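Local coordinates for protein putative agmatinase (Clostridium difficile, PDB 3LHL) that probably hydrolyses agmatine to putrescine and urea, as a manganese-dependent member of the arginase family, at residues 9-14 with 56-61; 200-205 with 245-250; 210-215 with 257-262. One frame throughout, in Å; residues are numbered along the deposited sequence.

In the fold
Contacts 1 and 2 join neighbouring parallel strands of the same sheet, with their centres about 18 Å apart. Contact 1 lies at the edge, where one strand is outermost and some side chains are exposed, and its chemistry is backbone pairing with apolar packing. Contact 2 is near the centre of the chain and wholly buried; there the strand ends carry carboxylates that hold manganese. Contact 3, also largely buried, has no strand: a loop meets the start of helix 258-278 through a ring face and one side-chain bond. It touches contact 2, where Phe211 packs on Leu203 and Leu249. Helix 258-278 also packs against side chains of contacts 1 and 2.

Contact 1 (9-14 with 56-61); sequences NLIVFG and NICDYG
Ile11 and Cys58 sit side by side on adjacent parallel strands, and the isoleucine side chain reaches over its partner. At CB it branches. Ile11 CG2, anti to the backbone N, rests over one face of the Tyr60 ring, offset toward the rim, 3.9 Å from Tyr60 CG. CG1 takes the other course, anti to the carbonyl carbon (chi1 -51°), and a second bend lets the tip, Ile11 CD1, come 3.4 Å from Cys58 CB, a tight approach for two carbons. The small cysteine, its SG directed anti to its own backbone N, probably leaves CB accessible to that tip. On the other face, that of Leu10 and Val12, Val12 CG2 meets Ile57 CG2 at 3.9 Å, beta-branched residues suiting an extended backbone. Between the faces run the backbone bonds of a parallel pair, Cys58 N to Leu10 O, Val12 N to Cys58 O and Tyr60 N to Val12 O, the last at 2.8 Å. Beyond them Asp59 OD1 accepts from Gly61 N in an Asx turn, and Gly61, whose positive phi suits a residue without CB, offers its O to Gly14 N at 2.9 Å. Strand 57-62 is the sheet's outermost on this side; strand 10-15 bonds on to strand 90-95. Helix 70-86 packs on Ile11 and Phe13, and helix 258-278 on Leu10 and Ile57.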
loop_
_atom_site.group_PDB
_atom_site.type_symbol
_atom_site.label_atom_id
_atom_site.label_comp_id
_atom_site.label_asym_id
_atom_site.label_seq_id
_atom_site.Cartn_x
_atom_site.Cartn_y
_atom_site.Cartn_z
ATOM N N ASN A 9 17.868 4.550 -4.221
ATOM C CA ASN A 9 17.292 3.335 -4.785
ATOM C C ASN A 9 15.786 3.295 -4.523
ATOM O O ASN A 9 15.049 2.570 -5.191
ATOM C CB ASN A 9 17.951 2.091 -4.178
ATOM C CG ASN A 9 19.433 2.000 -4.494
ATOM O OD1 ASN A 9 19.838 2.073 -5.655
ATOM N ND2 ASN A 9 20.250 1.837 -3.458
ATOM N N LEU A 10 15.336 4.078 -3.547
ATOM C CA LEU A 10 13.921 4.141 -3.195
ATOM C C LEU A 10 13.397 5.550 -3.474
ATOM O O LEU A 10 13.915 6.536 -2.937
ATOM C CB LEU A 10 13.733 3.794 -1.717
ATOM C CG LEU A 10 12.308 3.699 -1.155
ATOM C CD1 LEU A 10 11.517 2.621 -1.894
ATOM C CD2 LEU A 10 12.378 3.385 0.340
ATOM N N ILE A 11 12.376 5.635 -4.321
ATOM C CA ILE A 11 11.777 6.911 -4.696
ATOM C C ILE A 11 10.361 6.997 -4.135
ATOM O O ILE A 11 9.454 6.280 -4.575
ATOM C CB ILE A 11 11.721 7.062 -6.233
ATOM C CG1 ILE A 11 13.104 6.774 -6.834
ATOM C CG2 ILE A 11 11.244 8.466 -6.606
ATOM C CD1 ILE A 11 14.214 7.684 -6.331
ATOM N N VAL A 12 10.189 7.882 -3.160
ATOM C CA VAL A 12 8.914 8.095 -2.488
ATOM C C VAL A 12 8.185 9.279 -3.105
ATOM O O VAL A 12 8.758 10.357 -3.256
ATOM C CB VAL A 12 9.126 8.413 -0.991
ATOM C CG1 VAL A 12 7.789 8.560 -0.297
ATOM C CG2 VAL A 12 9.973 7.332 -0.340
ATOM N N PHE A 13 6.920 9.082 -3.460
ATOM C CA PHE A 13 6.143 10.168 -4.040
ATOM C C PHE A 13 4.693 10.053 -3.604
ATOM O O PHE A 13 4.204 8.962 -3.295
ATOM C CB PHE A 13 6.277 10.180 -5.577
ATOM C CG PHE A 13 5.660 8.994 -6.266
ATOM C CD1 PHE A 13 4.383 9.080 -6.817
ATOM C CD2 PHE A 13 6.360 7.795 -6.377
ATOM C CE1 PHE A 13 3.808 7.989 -7.472
ATOM C CE2 PHE A 13 5.797 6.696 -7.028
ATOM C CZ PHE A 13 4.517 6.794 -7.578
ATOM N N GLY A 14 4.018 11.193 -3.551
ATOM C CA GLY A 14 2.632 11.203 -3.135
ATOM C C GLY A 14 1.683 11.335 -4.301
ATOM O O GLY A 14 2.039 11.881 -5.347
ATOM N N ASN A 56 20.050 6.295 1.113
ATOM C CA ASN A 56 19.769 7.256 0.066
ATOM C C ASN A 56 18.324 7.049 -0.360
ATOM O O ASN A 56 17.991 6.087 -1.057
ATOM C CB ASN A 56 20.707 7.048 -1.119
ATOM C CG ASN A 56 22.109 7.541 -0.837
ATOM O OD1 ASN A 56 22.317 8.727 -0.582
ATOM N ND2 ASN A 56 23.076 6.633 -0.876
ATOM N N ILE A 57 17.465 7.949 0.096
ATOM C CA ILE A 57 16.051 7.898 -0.232
ATOM C C ILE A 57 15.663 9.230 -0.847
ATOM O O ILE A 57 16.001 10.291 -0.328
ATOM C CB ILE A 57 15.198 7.648 1.026
ATOM C CG1 ILE A 57 15.612 6.319 1.670
ATOM C CG2 ILE A 57 13.719 7.627 0.657
ATOM C CD1 ILE A 57 15.025 6.093 3.057
ATOM N N CYS A 58 14.959 9.175 -1.966
ATOM C CA CYS A 58 14.545 10.394 -2.635
ATOM C C CYS A 58 13.105 10.750 -2.323
ATOM O O CYS A 58 12.216 9.899 -2.393
ATOM C CB CYS A 58 14.713 10.254 -4.150
ATOM S SG CYS A 58 14.080 11.672 -5.088
ATOM N N ASP A 59 12.888 12.011 -1.961
ATOM C CA ASP A 59 11.549 12.523 -1.676
ATOM C C ASP A 59 11.144 13.264 -2.945
ATOM O O ASP A 59 11.493 14.432 -3.122
ATOM C CB ASP A 59 11.568 13.507 -0.499
ATOM C CG ASP A 59 10.209 14.155 -0.253
ATOM O OD1 ASP A 59 9.370 14.156 -1.176
ATOM O OD2 ASP A 59 9.977 14.678 0.859
ATOM N N TYR A 60 10.418 12.584 -3.824
ATOM C CA TYR A 60 9.988 13.192 -5.078
ATOM C C TYR A 60 8.809 14.144 -4.919
ATOM O O TYR A 60 8.403 14.793 -5.876
ATOM C CB TYR A 60 9.631 12.099 -6.088
ATOM C CG TYR A 60 10.366 12.214 -7.410
ATOM C CD1 TYR A 60 11.705 12.609 -7.455
ATOM C CD2 TYR A 60 9.739 11.873 -8.611
ATOM C CE1 TYR A 60 12.403 12.660 -8.660
ATOM C CE2 TYR A 60 10.432 11.918 -9.826
ATOM C CZ TYR A 60 11.764 12.309 -9.843
ATOM O OH TYR A 60 12.458 12.336 -11.036
ATOM N N GLY A 61 8.266 14.232 -3.709
ATOM C CA GLY A 61 7.133 15.105 -3.480
ATOM C C GLY A 61 5.850 14.545 -4.076
ATOM O O GLY A 61 5.737 13.344 -4.334
HETATM O O HOH W 1 19.687 4.135 -2.116
#

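Contact 2 (200-205 with 245-250); sequences TIDLDV and DIVELS. With MN (manganese (II) ion), chain C; MN (manganese (II) ion), chain B.
Asp245 and Thr200 lie side by side, their side chains pointing the same way, with Asp245 OD1 3.0 Å from Thr200 OG1. The threonine hydroxyl is hydrogen-bonded to His98 NE2, and His98 ND1 binds manganese, so Thr200 is a second-shell residue of the metal site, with Asp245 beside it; Asp245 OD2 bonds to Tyr198 and Thr101. The backbone O of Asp245 accepts from Ile201 N at 2.9 Å. Ile246 turns to the opposite face, its CG2 beside Ile201 CB, where apolar branches suit the packing of Leu270 of helix 258-278 on both isoleucines. Val247 gives its N-H to Ile201 O, and its own O accepts from Leu203 N at 2.9 Å, while its CG2 lies against Asp202 CA. Here both strands, central in the parallel sheet, end together, and as in other arginase-family enzymes the metal cluster sits at the carboxyl ends of the strands. With CG anti to the backbone N (chi1 -180°), Asp202 reaches beyond its strand, and its OD2 bridges two manganese ions, 2.2 Å from one and 2.4 Å from the other. Asp204 OD2 binds the latter at 2.0 Å, completing the DxD pair; His98, Asp121, His123 and Asp125 supply the remaining protein ligands. Glu248 CG comes 3.3 Å from Asp202 OD2, and a bend beyond it turns the carboxylate, its plane 36° from that of Asp202. Glu248 ligates a third manganese in a structure of this protein, but not in this chain. Leu249 CB lies against Leu203 CD1 at 3.8 Å.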
loop_
_atom_site.group_PDB
_atom_site.type_symbol
_atom_site.label_atom_id
_atom_site.label_comp_id
_atom_site.label_asym_id
_atom_site.label_seq_id
_atom_site.Cartn_x
_atom_site.Cartn_y
_atom_site.Cartn_z
ATOM N N THR A 200 1.206 -3.713 -1.265
ATOM C CA THR A 200 0.192 -2.672 -1.195
ATOM C C THR A 200 -0.501 -2.742 0.161
ATOM O O THR A 200 -1.143 -3.738 0.506
ATOM C CB THR A 200 -0.866 -2.810 -2.328
ATOM O OG1 THR A 200 -1.866 -1.792 -2.167
ATOM C CG2 THR A 200 -1.525 -4.189 -2.300
ATOM N N ILE A 201 -0.361 -1.672 0.929
ATOM C CA ILE A 201 -0.947 -1.603 2.258
ATOM C C ILE A 201 -2.065 -0.570 2.389
ATOM O O ILE A 201 -1.816 0.639 2.351
ATOM C CB ILE A 201 0.139 -1.278 3.316
ATOM C CG1 ILE A 201 1.083 -2.472 3.466
ATOM C CG2 ILE A 201 -0.509 -0.917 4.659
ATOM C CD1 ILE A 201 2.212 -2.239 4.450
ATOM N N ASP A 202 -3.297 -1.053 2.524
ATOM C CA ASP A 202 -4.432 -0.166 2.739
ATOM C C ASP A 202 -4.385 0.036 4.255
ATOM O O ASP A 202 -4.566 -0.919 5.012
ATOM C CB ASP A 202 -5.742 -0.846 2.354
ATOM C CG ASP A 202 -6.938 0.051 2.564
ATOM O OD1 ASP A 202 -6.975 0.751 3.594
ATOM O OD2 ASP A 202 -7.843 0.054 1.709
ATOM N N LEU A 203 -4.123 1.261 4.699
ATOM C CA LEU A 203 -4.015 1.534 6.125
ATOM C C LEU A 203 -5.245 1.193 6.964
ATOM O O LEU A 203 -5.131 1.068 8.184
ATOM C CB LEU A 203 -3.602 2.992 6.354
ATOM C CG LEU A 203 -2.223 3.359 5.778
ATOM C CD1 LEU A 203 -2.000 4.861 5.856
ATOM C CD2 LEU A 203 -1.132 2.607 6.533
ATOM N N ASP A 204 -6.417 1.036 6.346
ATOM C CA ASP A 204 -7.581 0.686 7.156
ATOM C C ASP A 204 -7.519 -0.766 7.619
ATOM O O ASP A 204 -8.473 -1.279 8.191
ATOM C CB ASP A 204 -8.912 0.956 6.428
ATOM C CG ASP A 204 -9.126 0.073 5.214
ATOM O OD1 ASP A 204 -8.595 -1.057 5.163
ATOM O OD2 ASP A 204 -9.856 0.516 4.307
ATOM N N VAL A 205 -6.396 -1.434 7.363
ATOM C CA VAL A 205 -6.243 -2.805 7.824
ATOM C C VAL A 205 -6.173 -2.698 9.349
ATOM O O VAL A 205 -6.521 -3.632 10.074
ATOM C CB VAL A 205 -4.943 -3.466 7.287
ATOM C CG1 VAL A 205 -3.704 -2.791 7.886
ATOM C CG2 VAL A 205 -4.957 -4.950 7.608
ATOM N N ASP A 245 3.414 0.700 -1.628
ATOM C CA ASP A 245 2.527 1.830 -1.400
ATOM C C ASP A 245 1.676 1.658 -0.140
ATOM O O ASP A 245 1.453 0.539 0.330
ATOM C CB ASP A 245 1.613 2.067 -2.617
ATOM C CG ASP A 245 0.547 0.981 -2.793
ATOM O OD1 ASP A 245 -0.146 0.643 -1.804
ATOM O OD2 ASP A 245 0.391 0.480 -3.931
ATOM N N ILE A 246 1.246 2.780 0.425
ATOM C CA ILE A 246 0.366 2.782 1.589
ATOM C C ILE A 246 -0.763 3.702 1.133
ATOM O O ILE A 246 -0.513 4.736 0.512
ATOM C CB ILE A 246 1.044 3.351 2.865
ATOM C CG1 ILE A 246 1.534 4.781 2.622
ATOM C CG2 ILE A 246 2.195 2.444 3.292
ATOM C CD1 ILE A 246 2.181 5.423 3.848
ATOM N N VAL A 247 -2.003 3.336 1.423
ATOM C CA VAL A 247 -3.114 4.144 0.953
ATOM C C VAL A 247 -4.279 4.248 1.920
ATOM O O VAL A 247 -4.312 3.583 2.947
ATOM C CB VAL A 247 -3.661 3.565 -0.386
ATOM C CG1 VAL A 247 -2.567 3.569 -1.455
ATOM C CG2 VAL A 247 -4.155 2.139 -0.163
ATOM N N GLU A 248 -5.230 5.104 1.555
ATOM C CA GLU A 248 -6.464 5.326 2.296
ATOM C C GLU A 248 -6.394 6.148 3.586
ATOM O O GLU A 248 -7.349 6.162 4.371
ATOM C CB GLU A 248 -7.170 3.982 2.541
ATOM C CG GLU A 248 -7.646 3.298 1.254
ATOM C CD GLU A 248 -8.641 4.147 0.442
ATOM O OE1 GLU A 248 -8.742 5.366 0.697
ATOM O OE2 GLU A 248 -9.316 3.597 -0.465
ATOM N N LEU A 249 -5.270 6.820 3.818
ATOM C CA LEU A 249 -5.178 7.691 4.982
ATOM C C LEU A 249 -6.015 8.906 4.598
ATOM O O LEU A 249 -5.740 9.560 3.592
ATOM C CB LEU A 249 -3.745 8.161 5.247
ATOM C CG LEU A 249 -3.702 9.418 6.142
ATOM C CD1 LEU A 249 -4.048 9.047 7.591
ATOM C CD2 LEU A 249 -2.330 10.066 6.080
ATOM N N SER A 250 -7.052 9.181 5.379
ATOM C CA SER A 250 -7.923 10.325 5.137
ATOM C C SER A 250 -7.902 11.085 6.460
ATOM O O SER A 250 -8.736 10.862 7.332
ATOM C CB SER A 250 -9.334 9.853 4.799
ATOM O OG SER A 250 -10.087 10.909 4.242
HETATM MN MN MN C . -9.811 -0.778 2.733
HETATM MN MN MN B . -8.333 -1.122 -0.109
#

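Contact 3 (210-215 with 257-262); sequences VFPGTG and GVSTVI
Ser259 lies over the ring of Phe211, its CB 4.0 Å from the ring centroid and 24° off the normal, a CH-pi contact with the methylene offset toward the rim. A serine is small enough to let the helix come down so closely on the aromatic face; the backbone O of Ser259 comes to Phe211 CE1 at the rim of the ring, 3.1 Å away. Phe211 CG, anti to the backbone N (chi1 -168°), carries the ring toward the helix. From CB, the Ser259 OG leads off toward the loop backbone and accepts the N-H of Gly213 N at 2.9 Å, a somewhat bent bond (144°); OG is also bonded to Asp254 OD2, so the hydroxyl has two partners. Gly213, centre of an inverse gamma turn, has no side chain, which lets the loop press against Ser259. One helical turn on, Ile262 crosses Val210 at about a right angle: Ile262 CD1 lies 4.0 Å from Val210 CG1, while Ile262 CG2 approaches Phe211 CD1 obliquely at 4.1 Å. The loop, which follows strand 196-202, is thus laid on the first turn of helix 258-278, where Gly257 is the N-cap residue. Phe211 continues inward onto Leu203 and Leu249, and Thr260 turns the other way, against helix 30-38.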
loop_
_atom_site.group_PDB
_atom_site.type_symbol
_atom_site.label_atom_id
_atom_site.label_comp_id
_atom_site.label_asym_id
_atom_site.label_seq_id
_atom_site.Cartn_x
_atom_site.Cartn_y
_atom_site.Cartn_z
ATOM N N VAL A 210 -8.275 2.592 16.117
ATOM C CA VAL A 210 -6.853 2.894 16.152
ATOM C C VAL A 210 -6.523 3.861 15.017
ATOM O O VAL A 210 -5.792 4.830 15.213
ATOM C CB VAL A 210 -6.011 1.609 15.974
ATOM C CG1 VAL A 210 -4.532 1.963 15.786
ATOM C CG2 VAL A 210 -6.212 0.688 17.180
ATOM N N PHE A 211 -7.069 3.588 13.834
ATOM C CA PHE A 211 -6.823 4.410 12.647
ATOM C C PHE A 211 -8.166 4.844 12.055
ATOM O O PHE A 211 -8.591 4.337 11.022
ATOM C CB PHE A 211 -6.041 3.595 11.610
ATOM C CG PHE A 211 -5.488 4.411 10.462
ATOM C CD1 PHE A 211 -4.248 5.036 10.567
ATOM C CD2 PHE A 211 -6.198 4.536 9.275
ATOM C CE1 PHE A 211 -3.719 5.774 9.499
ATOM C CE2 PHE A 211 -5.683 5.269 8.204
ATOM C CZ PHE A 211 -4.440 5.889 8.318
ATOM N N PRO A 212 -8.847 5.795 12.708
ATOM C CA PRO A 212 -10.143 6.261 12.210
ATOM C C PRO A 212 -10.045 7.242 11.043
ATOM O O PRO A 212 -11.043 7.509 10.359
ATOM C CB PRO A 212 -10.774 6.875 13.455
ATOM C CG PRO A 212 -9.587 7.463 14.158
ATOM C CD PRO A 212 -8.540 6.382 14.026
ATOM N N GLY A 213 -8.847 7.774 10.814
ATOM C CA GLY A 213 -8.653 8.719 9.729
ATOM C C GLY A 213 -8.578 8.002 8.397
ATOM O O GLY A 213 -7.545 8.036 7.716
ATOM N N THR A 214 -9.677 7.345 8.031
ATOM C CA THR A 214 -9.746 6.595 6.786
ATOM C C THR A 214 -11.178 6.620 6.264
ATOM O O THR A 214 -12.116 6.900 7.014
ATOM C CB THR A 214 -9.274 5.135 6.995
ATOM O OG1 THR A 214 -9.042 4.519 5.721
ATOM C CG2 THR A 214 -10.318 4.336 7.758
ATOM N N GLY A 215 -11.344 6.317 4.981
ATOM C CA GLY A 215 -12.660 6.361 4.368
ATOM C C GLY A 215 -13.730 5.398 4.848
ATOM O O GLY A 215 -14.878 5.797 5.038
ATOM N N GLY A 257 -5.689 13.561 15.009
ATOM C CA GLY A 257 -4.495 13.649 14.188
ATOM C C GLY A 257 -3.584 12.434 14.289
ATOM O O GLY A 257 -2.612 12.323 13.537
ATOM N N VAL A 258 -3.888 11.512 15.197
ATOM C CA VAL A 258 -3.043 10.330 15.370
ATOM C C VAL A 258 -2.898 9.446 14.126
ATOM O O VAL A 258 -1.840 8.859 13.906
ATOM C CB VAL A 258 -3.520 9.491 16.576
ATOM C CG1 VAL A 258 -2.816 8.136 16.595
ATOM C CG2 VAL A 258 -3.213 10.259 17.877
ATOM N N SER A 259 -3.945 9.362 13.309
ATOM C CA SER A 259 -3.893 8.558 12.091
ATOM C C SER A 259 -2.739 8.989 11.190
ATOM O O SER A 259 -2.101 8.164 10.545
ATOM C CB SER A 259 -5.205 8.682 11.316
ATOM O OG SER A 259 -6.267 8.080 12.028
ATOM N N THR A 260 -2.480 10.291 11.148
ATOM C CA THR A 260 -1.403 10.830 10.327
ATOM C C THR A 260 -0.053 10.395 10.891
ATOM O O THR A 260 0.865 10.034 10.151
ATOM C CB THR A 260 -1.477 12.373 10.291
ATOM O OG1 THR A 260 -2.742 12.770 9.742
ATOM C CG2 THR A 260 -0.346 12.959 9.437
ATOM N N VAL A 261 0.058 10.429 12.214
ATOM C CA VAL A 261 1.286 10.044 12.883
ATOM C C VAL A 261 1.557 8.571 12.605
ATOM O O VAL A 261 2.687 8.174 12.346
ATOM C CB VAL A 261 1.173 10.279 14.406
ATOM C CG1 VAL A 261 2.459 9.863 15.098
ATOM C CG2 VAL A 261 0.872 11.747 14.676
ATOM N N ILE A 262 0.504 7.764 12.657
ATOM C CA ILE A 262 0.630 6.335 12.400
ATOM C C ILE A 262 1.141 6.097 10.978
ATOM O O ILE A 262 2.025 5.269 10.758
ATOM C CB ILE A 262 -0.727 5.623 12.578
ATOM C CG1 ILE A 262 -1.189 5.759 14.037
ATOM C CG2 ILE A 262 -0.617 4.172 12.148
ATOM C CD1 ILE A 262 -2.532 5.105 14.343
#